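Local atomic coordinates of aminotransferase class I and II (Anaerococcus prevotii, PDB entry 4EMY), a protein that binds pyridoxal 5'-phosphate and probably acts as a transaminase, working as a homodimer. Residues Ala38-Ala43 against Glu376-Ile381; Leu122-Pro127 against Phe145-Lys150; Asp178-Leu183 against Lys217-Ile222; Asn330-Arg335 against Val389-Val394. One frame throughout, in Å; residues are numbered along the deposited sequence.

Following the chain from the N terminus, contact 1 opens first, at 38-43, and closes only at 376-381; only the closing segment of contact 4 comes later. Contacts 2 and 3 both lie within that long loop, one after the other, each closing a short one. They build neighbouring parts of the large seven-stranded sheet, where Pro127 O and Ala181 N probably hydrogen-bond. Contact 4 opens at 330-335, inside the loop of contact 1, and closes beyond its end at 389-394, so the two cross. Contact 1 ties the N-terminal segment 38-43 to the C-terminal part of the fold. Contact 4 joins helix 315-345 to the loop after strand 386-389. The two meet through Ala42 with Ala390 and Val394.

Contact 1 (Ala38-Ala43 against Glu376-Ile381); sequences AVINAA and ENIFTI
A two-stranded parallel sheet joins Ile40 and Asn41 to Ile378 and Phe379, tying the N-terminal part of the chain to the C-terminal part. Asn377 has positive phi and is the C-prime residue of a Schellman motif that ends helix 366-375. Asn377 O then accepts from Ile40 N at 2.9 Å, with an almost straight N-H...O angle of 178°. Ile40 O takes Phe379 N at 3.2 Å, and Phe379 O takes Ala42 N at 3.1 Å, more bent at 136°. Ile40 and Ile378 run next to each other in the same direction, with Ile40 CD1 4.1 Å from Ile378 CG1. Phe379 points to the other face. Val39 CG1, anti to the backbone N (chi1 -163°), meets the edge of that ring in its plane, 3.7 Å from Phe379 CE1. Farther along, Ile381 turns its CG1 branch back to the first segment: Ile381 CD1 lies 4.0 Å from Ala43 CB and Ile381 CG1 3.3 Å from Ala43 O. An alanine at Ile381 would drop this branch and would probably open a gap beside Ala43. Backbone bonds therefore set the parallel alignment, while apolar pairs pack on each face: Ile40 with Ile378 on the side of helix 399-411, and Val39 with the Phe379 ring on the side of helix 19-34.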
loop_
_atom_site.group_PDB
_atom_site.type_symbol
_atom_site.label_atom_id
_atom_site.label_comp_id
_atom_site.label_asym_id
_atom_site.label_seq_id
_atom_site.Cartn_x
_atom_site.Cartn_y
_atom_site.Cartn_z
ATOM N N ALA A 38 35.464 -7.948 10.342
ATOM C CA ALA A 38 35.391 -8.250 11.763
ATOM C C ALA A 38 33.983 -8.667 12.214
ATOM O O ALA A 38 33.824 -9.318 13.244
ATOM C CB ALA A 38 35.886 -7.060 12.567
ATOM N N VAL A 39 32.973 -8.306 11.428
ATOM C CA VAL A 39 31.575 -8.477 11.829
ATOM C C VAL A 39 30.844 -9.527 10.987
ATOM O O VAL A 39 31.109 -9.669 9.792
ATOM C CB VAL A 39 30.804 -7.141 11.749
ATOM C CG1 VAL A 39 29.508 -7.218 12.544
ATOM C CG2 VAL A 39 31.664 -5.984 12.248
ATOM N N ILE A 40 29.930 -10.259 11.620
ATOM C CA ILE A 40 29.074 -11.210 10.920
ATOM C C ILE A 40 27.608 -10.771 11.058
ATOM O O ILE A 40 26.930 -11.097 12.039
ATOM C CB ILE A 40 29.310 -12.660 11.412
ATOM C CG1 ILE A 40 30.739 -13.100 11.076
ATOM C CG2 ILE A 40 28.306 -13.624 10.789
ATOM C CD1 ILE A 40 31.195 -14.360 11.780
ATOM N N ASN A 41 27.136 -10.015 10.067
ATOM C CA ASN A 41 25.791 -9.440 10.080
ATOM C C ASN A 41 24.745 -10.391 9.496
ATOM O O ASN A 41 24.485 -10.380 8.288
ATOM C CB ASN A 41 25.790 -8.106 9.324
ATOM C CG ASN A 41 24.477 -7.346 9.446
ATOM O OD1 ASN A 41 23.552 -7.740 10.167
ATOM N ND2 ASN A 41 24.398 -6.230 8.734
ATOM N N ALA A 42 24.143 -11.198 10.366
ATOM C CA ALA A 42 23.217 -12.238 9.947
ATOM C C ALA A 42 21.811 -11.985 10.496
ATOM O O ALA A 42 21.145 -12.899 10.990
ATOM C CB ALA A 42 23.738 -13.590 10.397
ATOM N N ALA A 43 21.359 -10.739 10.374
ATOM C CA ALA A 43 20.141 -10.276 11.037
ATOM C C ALA A 43 18.896 -10.252 10.144
ATOM O O ALA A 43 17.899 -10.913 10.453
ATOM C CB ALA A 43 20.374 -8.908 11.662
ATOM N N GLU A 376 30.914 -10.679 20.267
ATOM C CA GLU A 376 31.843 -11.129 19.234
ATOM C C GLU A 376 31.425 -10.635 17.856
ATOM O O GLU A 376 31.740 -11.260 16.841
ATOM C CB GLU A 376 31.927 -12.652 19.220
ATOM C CG GLU A 376 32.704 -13.257 20.376
ATOM C CD GLU A 376 32.594 -14.768 20.410
ATOM O OE1 GLU A 376 32.280 -15.370 19.362
ATOM O OE2 GLU A 376 32.817 -15.354 21.488
ATOM N N ASN A 377 30.713 -9.511 17.829
ATOM C CA ASN A 377 30.235 -8.918 16.584
ATOM C C ASN A 377 29.456 -9.915 15.710
ATOM O O ASN A 377 29.583 -9.910 14.481
ATOM C CB ASN A 377 31.400 -8.290 15.805
ATOM C CG ASN A 377 32.116 -7.198 16.590
ATOM O OD1 ASN A 377 31.483 -6.348 17.220
ATOM N ND2 ASN A 377 33.443 -7.209 16.540
ATOM N N ILE A 378 28.666 -10.771 16.364
ATOM C CA ILE A 378 27.820 -11.750 15.684
ATOM C C ILE A 378 26.350 -11.467 15.992
ATOM O O ILE A 378 25.874 -11.672 17.116
ATOM C CB ILE A 378 28.203 -13.211 16.019
ATOM C CG1 ILE A 378 29.605 -13.523 15.488
ATOM C CG2 ILE A 378 27.220 -14.181 15.385
ATOM C CD1 ILE A 378 30.207 -14.806 16.018
ATOM N N PHE A 379 25.638 -11.002 14.970
ATOM C CA PHE A 379 24.271 -10.539 15.128
ATOM C C PHE A 379 23.271 -11.471 14.461
ATOM O O PHE A 379 23.402 -11.811 13.280
ATOM C CB PHE A 379 24.139 -9.114 14.597
ATOM C CG PHE A 379 25.064 -8.150 15.266
ATOM C CD1 PHE A 379 26.320 -7.886 14.732
ATOM C CD2 PHE A 379 24.696 -7.528 16.453
ATOM C CE1 PHE A 379 27.183 -7.008 15.362
ATOM C CE2 PHE A 379 25.556 -6.649 17.090
ATOM C CZ PHE A 379 26.800 -6.387 16.541
ATOM N N THR A 380 22.286 -11.890 15.248
ATOM C CA THR A 380 21.215 -12.758 14.783
ATOM C C THR A 380 19.943 -12.354 15.512
ATOM O O THR A 380 19.998 -11.541 16.433
ATOM C CB THR A 380 21.528 -14.231 15.088
ATOM O OG1 THR A 380 21.967 -14.341 16.446
ATOM C CG2 THR A 380 22.618 -14.765 14.167
ATOM N N ILE A 381 18.805 -12.912 15.106
ATOM C CA ILE A 381 17.520 -12.570 15.725
ATOM C C ILE A 381 17.042 -13.666 16.682
ATOM O O ILE A 381 16.815 -14.803 16.259
ATOM C CB ILE A 381 16.425 -12.260 14.672
ATOM C CG1 ILE A 381 16.918 -11.247 13.622
ATOM C CG2 ILE A 381 15.146 -11.781 15.345
ATOM C CD1 ILE A 381 17.384 -9.908 14.159
#

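Contact 2 (Leu122-Pro127 against Phe145-Lys150); sequences LDEGDP and FGRNFK
Asn148 N donates to Asp126 O at 2.8 Å, with an N-H...O angle of 161°. Just beyond it, Pro127 CA approaches Asn148 O at 3.2 Å in a CA-H...O contact. Arg147 carries much of the rest. Its chain bends at chi2 (58°) and crosses Leu122 obliquely, with Arg147 CG 3.5 Å from Leu122 CB. Leu122 O lies 2.9 Å from Arg147 NE, and Asp123 C sits over one face of the guanidinium. NE and NH2 donate to the carbonyls of Ile118 and Phe119 in helix 109-121. A methionine in place of Arg147 would probably leave these two helix carbonyls without their side-chain donors. The segments belong to a beta-alpha-beta crossover: strand 127-131, helix 137-145 and the parallel edge strand 148-152. Gly146, with positive phi, makes the turn out of that helix. Glu124 lies across Arg147, carboxylate and guanidinium planes 65° apart, and Glu124 OE2 stays 4.0 Å from Arg147 NH1, beyond a salt bridge. Its OE1 pairs instead with Arg10. Within the loop, Asp126 OD2 accepts Asp123 N at 2.8 Å, from above the carboxylate plane. Ile8 of the second subunit packs on Asp123 and Arg147.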
loop_
_atom_site.group_PDB
_atom_site.type_symbol
_atom_site.label_atom_id
_atom_site.label_comp_id
_atom_site.label_asym_id
_atom_site.label_seq_id
_atom_site.Cartn_x
_atom_site.Cartn_y
_atom_site.Cartn_z
ATOM N N LEU A 122 -11.829 -13.732 7.138
ATOM C CA LEU A 122 -12.094 -13.881 8.564
ATOM C C LEU A 122 -12.835 -12.659 9.046
ATOM O O LEU A 122 -12.523 -11.537 8.642
ATOM C CB LEU A 122 -10.798 -14.024 9.361
ATOM C CG LEU A 122 -9.975 -15.301 9.200
ATOM C CD1 LEU A 122 -8.615 -15.120 9.852
ATOM C CD2 LEU A 122 -10.707 -16.511 9.772
ATOM N N ASP A 123 -13.822 -12.884 9.905
ATOM C CA ASP A 123 -14.496 -11.803 10.594
ATOM C C ASP A 123 -13.793 -11.575 11.945
ATOM O O ASP A 123 -12.600 -11.854 12.074
ATOM C CB ASP A 123 -15.975 -12.145 10.767
ATOM C CG ASP A 123 -16.863 -10.911 10.862
ATOM O OD1 ASP A 123 -16.395 -9.839 11.306
ATOM O OD2 ASP A 123 -18.052 -11.024 10.504
ATOM N N GLU A 124 -14.531 -11.094 12.949
ATOM C CA GLU A 124 -13.936 -10.625 14.204
ATOM C C GLU A 124 -13.575 -11.750 15.172
ATOM O O GLU A 124 -12.470 -11.790 15.708
ATOM C CB GLU A 124 -14.847 -9.598 14.878
ATOM C CG GLU A 124 -15.091 -8.335 14.056
ATOM C CD GLU A 124 -14.305 -7.115 14.534
ATOM O OE1 GLU A 124 -14.207 -6.903 15.764
ATOM O OE2 GLU A 124 -13.814 -6.344 13.673
ATOM N N GLY A 125 -14.495 -12.674 15.402
ATOM C CA GLY A 125 -14.208 -13.770 16.325
ATOM C C GLY A 125 -13.293 -14.806 15.709
ATOM O O GLY A 125 -12.695 -15.618 16.409
ATOM N N ASP A 126 -13.174 -14.737 14.388
ATOM C CA ASP A 126 -12.670 -15.833 13.570
ATOM C C ASP A 126 -11.174 -16.084 13.731
ATOM O O ASP A 126 -10.403 -15.143 13.883
ATOM C CB ASP A 126 -13.048 -15.598 12.107
ATOM C CG ASP A 126 -14.556 -15.538 11.896
ATOM O OD1 ASP A 126 -15.319 -15.780 12.858
ATOM O OD2 ASP A 126 -14.982 -15.243 10.764
ATOM N N PRO A 127 -10.775 -17.369 13.721
ATOM C CA PRO A 127 -9.398 -17.758 13.976
ATOM C C PRO A 127 -8.525 -17.879 12.734
ATOM O O PRO A 127 -8.933 -18.485 11.740
ATOM C CB PRO A 127 -9.546 -19.130 14.631
ATOM C CG PRO A 127 -10.807 -19.688 14.069
ATOM C CD PRO A 127 -11.664 -18.542 13.617
ATOM N N PHE A 145 -6.971 -5.941 12.826
ATOM C CA PHE A 145 -8.330 -6.131 12.331
ATOM C C PHE A 145 -9.229 -6.935 13.264
ATOM O O PHE A 145 -10.378 -7.219 12.926
ATOM C CB PHE A 145 -8.316 -6.757 10.934
ATOM C CG PHE A 145 -7.589 -5.937 9.912
ATOM C CD1 PHE A 145 -7.792 -4.564 9.824
ATOM C CD2 PHE A 145 -6.705 -6.538 9.026
ATOM C CE1 PHE A 145 -7.111 -3.809 8.882
ATOM C CE2 PHE A 145 -6.030 -5.790 8.078
ATOM C CZ PHE A 145 -6.233 -4.425 8.004
ATOM N N GLY A 146 -8.714 -7.299 14.434
ATOM C CA GLY A 146 -9.530 -7.976 15.440
ATOM C C GLY A 146 -9.831 -9.430 15.139
ATOM O O GLY A 146 -10.699 -10.021 15.759
ATOM N N ARG A 147 -9.115 -10.003 14.177
ATOM C CA ARG A 147 -9.136 -11.443 13.949
ATOM C C ARG A 147 -8.372 -12.143 15.073
ATOM O O ARG A 147 -7.490 -11.556 15.713
ATOM C CB ARG A 147 -8.511 -11.792 12.592
ATOM C CG ARG A 147 -9.404 -11.554 11.383
ATOM C CD ARG A 147 -9.879 -10.109 11.266
ATOM N NE ARG A 147 -10.597 -9.829 10.016
ATOM C CZ ARG A 147 -11.337 -8.741 9.794
ATOM N NH1 ARG A 147 -11.480 -7.819 10.735
ATOM N NH2 ARG A 147 -11.943 -8.576 8.627
ATOM N N ASN A 148 -8.707 -13.403 15.309
ATOM C CA ASN A 148 -8.084 -14.162 16.379
ATOM C C ASN A 148 -6.893 -15.029 15.945
ATOM O O ASN A 148 -7.066 -16.099 15.352
ATOM C CB ASN A 148 -9.132 -15.014 17.058
ATOM C CG ASN A 148 -8.712 -15.428 18.432
ATOM O OD1 ASN A 148 -7.939 -16.371 18.600
ATOM N ND2 ASN A 148 -9.214 -14.717 19.436
ATOM N N PHE A 149 -5.686 -14.567 16.253
ATOM C CA PHE A 149 -4.478 -15.336 15.967
ATOM C C PHE A 149 -4.367 -16.556 16.867
ATOM O O PHE A 149 -4.525 -16.453 18.082
ATOM C CB PHE A 149 -3.240 -14.471 16.136
ATOM C CG PHE A 149 -1.990 -15.095 15.603
ATOM C CD1 PHE A 149 -1.778 -15.198 14.237
ATOM C CD2 PHE A 149 -1.020 -15.569 16.464
ATOM C CE1 PHE A 149 -0.618 -15.764 13.741
ATOM C CE2 PHE A 149 0.145 -16.130 15.975
ATOM C CZ PHE A 149 0.347 -16.229 14.611
ATOM N N LYS A 150 -4.063 -17.699 16.260
ATOM C CA LYS A 150 -4.063 -18.988 16.946
ATOM C C LYS A 150 -2.898 -19.853 16.430
ATOM O O LYS A 150 -2.766 -20.060 15.223
ATOM C CB LYS A 150 -5.404 -19.673 16.688
ATOM C CG LYS A 150 -5.917 -20.563 17.798
ATOM C CD LYS A 150 -7.423 -20.755 17.638
ATOM C CE LYS A 150 -7.981 -21.868 18.520
ATOM N NZ LYS A 150 -7.659 -23.238 18.013
#

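Contact 3 (Asp178-Leu183 against Lys217-Ile222); sequences DRIASL and KKITLI
Ile180 runs next to Ile219 in the same direction, with Ile180 CG1 3.9 Å from Ile219 CG1. CG1 of Ile180 sits between the backbone N and the carbonyl carbon (chi1 73°), which places it against its neighbour. On the same face, Ser182 OG comes 3.6 Å from Leu221 CD1 while it bonds to Tyr166 OH. On the other face, Leu183 CD1 meets Ile222 CG2 at 3.9 Å. Lys218 CD passes 3.5 Å from Arg179 NH2, and Lys218 NZ bonds to Met4 O of the second subunit. At the start of the strands, Lys217 bends at chi2 (-76°) and crosses Asp178 at about a right angle. Lys217 NZ makes a salt bridge to Asp178 OD1 at 2.8 Å, met nearly along the C-O axis. Five backbone bonds join the strands, alternating in direction, among them Ile222 N to Ser182 O at 2.7 Å. Further along, the strands lead to Asn185 and Asp224 of the cofactor pocket. They are parallel neighbours in a beta-alpha-beta unit whose helix, 198-211, covers Ile219 and Leu221. Helix 163-176 packs on Ile180, Ser182 and Ile219. Strand 127-131 flanks 179-184, and strand 251-258 flanks 218-224.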
loop_
_atom_site.group_PDB
_atom_site.type_symbol
_atom_site.label_atom_id
_atom_site.label_comp_id
_atom_site.label_asym_id
_atom_site.label_seq_id
_atom_site.Cartn_x
_atom_site.Cartn_y
_atom_site.Cartn_z
ATOM N N ASP A 178 -17.890 -20.973 12.600
ATOM C CA ASP A 178 -18.300 -21.449 11.284
ATOM C C ASP A 178 -17.324 -21.014 10.194
ATOM O O ASP A 178 -17.365 -21.523 9.073
ATOM C CB ASP A 178 -19.712 -20.963 10.946
ATOM C CG ASP A 178 -20.802 -21.763 11.655
ATOM O OD1 ASP A 178 -20.476 -22.763 12.334
ATOM O OD2 ASP A 178 -21.993 -21.394 11.530
ATOM N N ARG A 179 -16.445 -20.071 10.514
ATOM C CA ARG A 179 -15.490 -19.567 9.537
ATOM C C ARG A 179 -14.095 -19.619 10.126
ATOM O O ARG A 179 -13.880 -19.161 11.247
ATOM C CB ARG A 179 -15.859 -18.140 9.131
ATOM C CG ARG A 179 -14.932 -17.496 8.116
ATOM C CD ARG A 179 -15.538 -16.207 7.587
ATOM N NE ARG A 179 -16.405 -16.439 6.436
ATOM C CZ ARG A 179 -17.524 -15.763 6.187
ATOM N NH1 ARG A 179 -17.936 -14.809 7.015
ATOM N NH2 ARG A 179 -18.248 -16.050 5.111
ATOM N N ILE A 180 -13.157 -20.208 9.389
ATOM C CA ILE A 180 -11.767 -20.291 9.847
ATOM C C ILE A 180 -10.763 -20.013 8.726
ATOM O O ILE A 180 -11.140 -19.880 7.562
ATOM C CB ILE A 180 -11.429 -21.654 10.507
ATOM C CG1 ILE A 180 -11.327 -22.761 9.457
ATOM C CG2 ILE A 180 -12.411 -22.002 11.624
ATOM C CD1 ILE A 180 -10.271 -23.791 9.787
ATOM N N ALA A 181 -9.487 -19.918 9.085
ATOM C CA ALA A 181 -8.428 -19.769 8.093
ATOM C C ALA A 181 -7.131 -20.432 8.530
ATOM O O ALA A 181 -6.724 -20.322 9.685
ATOM C CB ALA A 181 -8.192 -18.300 7.775
ATOM N N SER A 182 -6.492 -21.132 7.604
ATOM C CA SER A 182 -5.190 -21.709 7.872
ATOM C C SER A 182 -4.143 -20.927 7.124
ATOM O O SER A 182 -4.302 -20.650 5.934
ATOM C CB SER A 182 -5.129 -23.171 7.436
ATOM O OG SER A 182 -3.778 -23.600 7.367
ATOM N N LEU A 183 -3.075 -20.566 7.822
ATOM C CA LEU A 183 -1.944 -19.929 7.169
ATOM C C LEU A 183 -0.740 -20.850 7.215
ATOM O O LEU A 183 -0.373 -21.341 8.283
ATOM C CB LEU A 183 -1.622 -18.570 7.793
ATOM C CG LEU A 183 -0.589 -17.772 6.987
ATOM C CD1 LEU A 183 -1.024 -16.332 6.761
ATOM C CD2 LEU A 183 0.776 -17.839 7.656
ATOM N N LYS A 217 -19.587 -24.765 7.342
ATOM C CA LYS A 217 -18.262 -24.254 7.649
ATOM C C LYS A 217 -17.585 -23.705 6.398
ATOM O O LYS A 217 -17.705 -24.285 5.320
ATOM C CB LYS A 217 -17.410 -25.355 8.284
ATOM C CG LYS A 217 -18.051 -26.017 9.494
ATOM C CD LYS A 217 -17.986 -25.133 10.732
ATOM C CE LYS A 217 -18.837 -25.699 11.861
ATOM N NZ LYS A 217 -18.818 -24.857 13.091
ATOM N N LYS A 218 -16.894 -22.580 6.544
ATOM C CA LYS A 218 -16.129 -21.995 5.444
ATOM C C LYS A 218 -14.665 -21.903 5.837
ATOM O O LYS A 218 -14.335 -21.373 6.899
ATOM C CB LYS A 218 -16.681 -20.624 5.048
ATOM C CG LYS A 218 -17.946 -20.704 4.209
ATOM C CD LYS A 218 -18.627 -19.352 4.074
ATOM C CE LYS A 218 -20.129 -19.505 3.849
ATOM N NZ LYS A 218 -20.475 -20.111 2.529
ATOM N N ILE A 219 -13.790 -22.438 4.992
ATOM C CA ILE A 219 -12.366 -22.501 5.309
ATOM C C ILE A 219 -11.544 -21.806 4.233
ATOM O O ILE A 219 -11.788 -22.002 3.042
ATOM C CB ILE A 219 -11.893 -23.962 5.457
ATOM C CG1 ILE A 219 -12.776 -24.716 6.459
ATOM C CG2 ILE A 219 -10.427 -24.022 5.877
ATOM C CD1 ILE A 219 -12.830 -26.205 6.228
ATOM N N THR A 220 -10.582 -20.990 4.657
ATOM C CA THR A 220 -9.628 -20.386 3.727
ATOM C C THR A 220 -8.185 -20.788 4.046
ATOM O O THR A 220 -7.703 -20.573 5.158
ATOM C CB THR A 220 -9.770 -18.852 3.669
ATOM O OG1 THR A 220 -11.107 -18.519 3.279
ATOM C CG2 THR A 220 -8.807 -18.249 2.658
ATOM N N LEU A 221 -7.523 -21.389 3.058
ATOM C CA LEU A 221 -6.097 -21.675 3.122
ATOM C C LEU A 221 -5.310 -20.535 2.487
ATOM O O LEU A 221 -5.474 -20.248 1.299
ATOM C CB LEU A 221 -5.777 -22.992 2.411
ATOM C CG LEU A 221 -4.326 -23.495 2.393
ATOM C CD1 LEU A 221 -3.775 -23.724 3.796
ATOM C CD2 LEU A 221 -4.208 -24.767 1.567
ATOM N N ILE A 222 -4.473 -19.887 3.298
ATOM C CA ILE A 222 -3.535 -18.856 2.852
ATOM C C ILE A 222 -2.129 -19.452 2.753
ATOM O O ILE A 222 -1.616 -20.011 3.724
ATOM C CB ILE A 222 -3.454 -17.689 3.862
ATOM C CG1 ILE A 222 -4.833 -17.348 4.465
ATOM C CG2 ILE A 222 -2.667 -16.510 3.277
ATOM C CD1 ILE A 222 -5.626 -16.309 3.715
#

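Contact 4 (Asn330-Arg335 against Val389-Val394); sequences NMLKSR and VAICGV
Helix 315-345 passes the turn at 391-393, with the CA atoms of Leu332 and Cys392 6.5 Å apart, after Ala390 has made an inverse gamma turn. Arg335 bridges the two. Its CB points toward the turn and its chain runs extended from CG to NE. Arg335 NH1 donates to Ile391 O at 3.2 Å, with an N-H...O angle of 166° and the acceptor in the guanidinium plane. A second bond, from Arg335 NH1 to Cys392 O at 2.8 Å, is weak because it is sharply bent. The carbonyl of Val394 lies over one face of the group, too poorly angled to bond. The positive charge would probably be eased by the carbonyl dipoles gathered around it. NH2 looks elsewhere and bonds to Leu48 O. The turn follows strand 386-389 of the three-stranded antiparallel sheet and leads on to helix 399-411, so the arginine links this connection to the long helix. It lies near the active site: the side chain of Cys392 is about 8 Å from that of Lys261, which binds the cofactor. Beside the polar group the packing is apolar. Leu332 crosses Ile391, and Leu332 CD1 reaches Ile391 CG2 at 4.2 Å and Cys392 CA at 4.1 Å. Ile391 CG1 is anti to the backbone N (chi1 -151°), which carries Ile391 CD1 to 3.4 Å from Arg335 O. Ile399 packs on Ile391 and Val394 from helix 399-411.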
loop_
_atom_site.group_PDB
_atom_site.type_symbol
_atom_site.label_atom_id
_atom_site.label_comp_id
_atom_site.label_asym_id
_atom_site.label_seq_id
_atom_site.Cartn_x
_atom_site.Cartn_y
_atom_site.Cartn_z
ATOM N N ASN A 330 21.514 -20.408 -6.677
ATOM C CA ASN A 330 22.660 -21.291 -6.448
ATOM C C ASN A 330 23.723 -20.694 -5.523
ATOM O O ASN A 330 24.397 -21.432 -4.802
ATOM C CB ASN A 330 23.284 -21.749 -7.775
ATOM C CG ASN A 330 22.492 -22.868 -8.450
ATOM O OD1 ASN A 330 21.277 -22.995 -8.276
ATOM N ND2 ASN A 330 23.184 -23.682 -9.236
HETATM N N MSE A 331 23.875 -19.368 -5.545
HETATM C CA MSE A 331 24.713 -18.690 -4.555
HETATM C C MSE A 331 24.138 -18.925 -3.166
HETATM O O MSE A 331 24.883 -19.221 -2.229
HETATM C CB MSE A 331 24.814 -17.183 -4.806
HETATM C CG MSE A 331 25.605 -16.452 -3.709
HETATM SE SE MSE A 331 25.160 -14.562 -3.445
HETATM C CE MSE A 331 26.163 -13.804 -4.967
ATOM N N LEU A 332 22.815 -18.792 -3.048
ATOM C CA LEU A 332 22.128 -19.005 -1.787
ATOM C C LEU A 332 22.286 -20.434 -1.289
ATOM O O LEU A 332 22.685 -20.637 -0.144
ATOM C CB LEU A 332 20.641 -18.631 -1.888
ATOM C CG LEU A 332 19.789 -18.662 -0.603
ATOM C CD1 LEU A 332 20.382 -17.837 0.536
ATOM C CD2 LEU A 332 18.372 -18.200 -0.887
ATOM N N LYS A 333 21.991 -21.419 -2.139
ATOM C CA LYS A 333 21.986 -22.820 -1.695
ATOM C C LYS A 333 23.363 -23.281 -1.196
ATOM O O LYS A 333 23.465 -23.923 -0.149
ATOM C CB LYS A 333 21.437 -23.765 -2.774
ATOM C CG LYS A 333 21.106 -25.166 -2.257
ATOM C CD LYS A 333 20.674 -26.122 -3.363
ATOM C CE LYS A 333 21.828 -26.549 -4.271
ATOM N NZ LYS A 333 22.712 -27.588 -3.661
ATOM N N SER A 334 24.419 -22.935 -1.923
ATOM C CA SER A 334 25.751 -23.361 -1.522
ATOM C C SER A 334 26.186 -22.690 -0.214
ATOM O O SER A 334 27.126 -23.153 0.436
ATOM C CB SER A 334 26.768 -23.129 -2.633
ATOM O OG SER A 334 27.130 -21.770 -2.694
ATOM N N ARG A 335 25.502 -21.610 0.167
ATOM C CA ARG A 335 25.703 -20.998 1.481
ATOM C C ARG A 335 25.042 -21.852 2.546
ATOM O O ARG A 335 25.566 -21.996 3.653
ATOM C CB ARG A 335 25.114 -19.597 1.546
ATOM C CG ARG A 335 25.946 -18.511 0.902
ATOM C CD ARG A 335 25.311 -17.170 1.205
ATOM N NE ARG A 335 25.854 -16.095 0.387
ATOM C CZ ARG A 335 25.572 -14.805 0.559
ATOM N NH1 ARG A 335 24.751 -14.429 1.533
ATOM N NH2 ARG A 335 26.120 -13.888 -0.234
ATOM N N VAL A 389 19.223 -17.276 11.743
ATOM C CA VAL A 389 20.465 -16.888 11.084
ATOM C C VAL A 389 20.149 -16.495 9.652
ATOM O O VAL A 389 19.776 -17.346 8.841
ATOM C CB VAL A 389 21.486 -18.048 11.096
ATOM C CG1 VAL A 389 22.807 -17.613 10.485
ATOM C CG2 VAL A 389 21.701 -18.549 12.515
ATOM N N ALA A 390 20.287 -15.208 9.347
ATOM C CA ALA A 390 19.953 -14.702 8.019
ATOM C C ALA A 390 21.050 -15.057 7.040
ATOM O O ALA A 390 21.876 -14.223 6.656
ATOM C CB ALA A 390 19.707 -13.201 8.049
ATOM N N ILE A 391 21.041 -16.313 6.626
ATOM C CA ILE A 391 22.099 -16.851 5.799
ATOM C C ILE A 391 22.217 -16.127 4.447
ATOM O O ILE A 391 23.233 -16.226 3.767
ATOM C CB ILE A 391 21.943 -18.380 5.664
ATOM C CG1 ILE A 391 23.304 -19.025 5.459
ATOM C CG2 ILE A 391 20.942 -18.770 4.582
ATOM C CD1 ILE A 391 23.282 -20.521 5.652
ATOM N N CYS A 392 21.178 -15.378 4.091
ATOM C CA CYS A 392 21.149 -14.562 2.880
ATOM C C CYS A 392 22.083 -13.357 2.964
ATOM O O CYS A 392 22.492 -12.809 1.941
ATOM C CB CYS A 392 19.729 -14.062 2.647
ATOM S SG CYS A 392 19.086 -13.116 4.041
ATOM N N GLY A 393 22.407 -12.939 4.182
ATOM C CA GLY A 393 23.246 -11.763 4.385
ATOM C C GLY A 393 24.743 -12.026 4.444
ATOM O O GLY A 393 25.541 -11.177 4.043
ATOM N N VAL A 394 25.129 -13.197 4.950
ATOM C CA VAL A 394 26.539 -13.484 5.207
ATOM C C VAL A 394 27.152 -14.362 4.115
ATOM O O VAL A 394 26.492 -15.251 3.574
ATOM C CB VAL A 394 26.779 -14.045 6.634
ATOM C CG1 VAL A 394 25.680 -13.584 7.572
ATOM C CG2 VAL A 394 26.845 -15.559 6.649
#